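Local coordinates for protein peptidase family U32 (Geobacillus thermoleovorans, PDB 4HE6) that is of unknown function but forms the C-terminal beta domain of a putative U32 peptidase, at residues Val24-Arg27 with Asn28-Pro32. Numbering follows the deposited sequence. Where two conformers were deposited one is given.
With ACT (acetate ion), chain C.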
loop_
_atom_site.group_PDB
_atom_site.type_symbol
_atom_site.label_atom_id
_atom_site.label_comp_id
_atom_site.label_asym_id
_atom_site.label_seq_id
_atom_site.Cartn_x
_atom_site.Cartn_y
_atom_site.Cartn_z
ATOM N N VAL A 24 -4.630 2.719 1.487
ATOM C CA VAL A 24 -3.252 3.012 1.846
ATOM C C VAL A 24 -2.982 4.513 1.738
ATOM O O VAL A 24 -3.321 5.141 0.753
ATOM C CB VAL A 24 -2.313 2.200 0.914
ATOM C CG1 VAL A 24 -0.866 2.626 1.147
ATOM C CG2 VAL A 24 -2.547 0.722 1.106
ATOM N N GLN A 25 -2.340 5.038 2.778
ATOM C CA GLN A 25 -1.878 6.422 2.770
ATOM C C GLN A 25 -0.471 6.424 2.199
ATOM O O GLN A 25 0.451 5.840 2.755
ATOM C CB GLN A 25 -1.930 6.978 4.171
ATOM C CG GLN A 25 -1.494 8.445 4.305
ATOM C CD GLN A 25 -1.509 8.886 5.753
ATOM O OE1 GLN A 25 -0.768 8.282 6.551
ATOM N NE2 GLN A 25 -2.305 9.871 6.178
ATOM N N GLN A 26 -0.310 7.068 1.059
ATOM C CA GLN A 26 0.991 7.122 0.390
ATOM C C GLN A 26 1.986 7.900 1.227
ATOM O O GLN A 26 1.646 8.916 1.830
ATOM C CB GLN A 26 0.819 7.768 -0.976
ATOM C CG GLN A 26 2.038 7.710 -1.908
ATOM C CD GLN A 26 2.928 8.913 -1.830
ATOM O OE1 GLN A 26 3.112 9.530 -0.793
ATOM N NE2 GLN A 26 3.534 9.261 -2.975
ATOM N N ARG A 27 3.211 7.408 1.239
ATOM C CA ARG A 27 4.317 8.187 1.768
ATOM C C ARG A 27 5.400 8.466 0.737
ATOM O O ARG A 27 6.053 9.491 0.857
ATOM C CB ARG A 27 4.845 7.510 3.059
ATOM C CG ARG A 27 5.263 8.500 4.132
ATOM C CD ARG A 27 4.168 9.446 4.582
ATOM N NE ARG A 27 4.399 10.107 5.840
ATOM C CZ ARG A 27 3.990 9.798 7.060
ATOM N NH1 ARG A 27 3.209 8.738 7.301
ATOM N NH2 ARG A 27 4.316 10.558 8.074
ATOM N N ASN A 28 5.596 7.561 -0.199
ATOM C CA ASN A 28 6.556 7.793 -1.304
ATOM C C ASN A 28 5.990 7.159 -2.573
ATOM O O ASN A 28 5.149 6.265 -2.501
ATOM C CB ASN A 28 7.939 7.253 -0.970
ATOM C CG ASN A 28 8.632 8.037 0.100
ATOM O OD1 ASN A 28 9.133 9.150 -0.146
ATOM N ND2 ASN A 28 8.637 7.537 1.310
ATOM N N HIS A 29 6.493 7.593 -3.709
ATOM C CA HIS A 29 5.929 7.208 -4.993
ATOM C C HIS A 29 5.872 5.685 -5.187
ATOM O O HIS A 29 6.840 4.973 -4.982
ATOM C CB HIS A 29 6.870 7.747 -6.088
ATOM C CG HIS A 29 6.414 7.656 -7.476
ATOM N ND1 HIS A 29 6.311 6.498 -8.212
ATOM C CD2 HIS A 29 6.010 8.669 -8.293
ATOM C CE1 HIS A 29 5.874 6.800 -9.418
ATOM N NE2 HIS A 29 5.681 8.087 -9.489
ATOM N N PHE A 30 4.738 5.213 -5.705
ATOM C CA PHE A 30 4.638 3.872 -6.193
ATOM C C PHE A 30 3.578 3.861 -7.314
ATOM O O PHE A 30 2.766 4.787 -7.428
ATOM C CB PHE A 30 4.287 2.851 -5.103
ATOM C CG PHE A 30 3.000 3.079 -4.357
ATOM C CD1 PHE A 30 1.828 2.477 -4.815
ATOM C CD2 PHE A 30 2.949 3.838 -3.234
ATOM C CE1 PHE A 30 0.656 2.614 -4.093
ATOM C CE2 PHE A 30 1.791 4.003 -2.506
ATOM C CZ PHE A 30 0.630 3.406 -2.961
ATOM N N ARG A 31 3.639 2.825 -8.159
ATOM C CA ARG A 31 2.763 2.833 -9.348
ATOM C C ARG A 31 2.485 1.402 -9.733
ATOM O O ARG A 31 3.170 0.448 -9.333
ATOM C CB ARG A 31 3.440 3.571 -10.471
ATOM C CG ARG A 31 4.624 2.857 -11.082
ATOM C CD ARG A 31 5.278 3.645 -12.213
ATOM N NE ARG A 31 6.431 2.884 -12.700
ATOM C CZ ARG A 31 7.515 3.399 -13.236
ATOM N NH1 ARG A 31 7.684 4.717 -13.395
ATOM N NH2 ARG A 31 8.511 2.598 -13.644
ATOM N N PRO A 32 1.467 1.231 -10.580
ATOM C CA PRO A 32 1.175 -0.133 -11.098
ATOM C C PRO A 32 2.390 -0.745 -11.766
ATOM O O PRO A 32 3.132 -0.084 -12.500
ATOM C CB PRO A 32 -0.031 0.086 -12.031
ATOM C CG PRO A 32 -0.693 1.293 -11.469
ATOM C CD PRO A 32 0.477 2.205 -11.055
HETATM C C ACT C . 6.144 10.497 -11.931
HETATM O O ACT C . 5.788 11.500 -11.295
HETATM O OXT ACT C . 5.428 9.476 -12.028
HETATM C CH3 ACT C . 7.492 10.493 -12.595
#
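The Phe30 ring meets Gln26 and Val24 obliquely. Gln26 CG comes to 3.8 Å from Phe30 CE2, and the methyl Val24 CG1 lies 4.4 Å from Phe30 CZ. The Gln26 amide and the Phe30 ring are turned 40° apart, and the two side chains point opposite ways as they pass. Phe30 CG sits between its own backbone N and carbonyl carbon (chi1 58°), which turns the ring back toward the strand. An acetate ion, probably a crystallisation additive, meets the His29 ring at its edge. His29 NE2 donates to acetate OXT at 2.9 Å with an N-H...O angle of 157°, and Arg65 also binds the ion.

The Gln26 chain bends at chi2, which lays its amide beside the Asn28 backbone. Gln26 NE2 is 3.3 Å from Asn28 C, a packing contact without a hydrogen bond. The Gln26 amide is instead held by Ala64 O, which accepts from NE2, and weakly by Leu68 N at OE1, while Asn28 is gripped by three bonds, OD1 to Arg6 and ND2 to the carbonyls of Thr5 and Phe8.

Here strand 21-26 ends and the chain runs into the loop leading to strand 35-39. Phe30 folds inward onto Val71 of strand 70-74 and Ile53 of strand 53-55, so the loop packs against the antiparallel sheet of the U32 peptidase C-terminal domain.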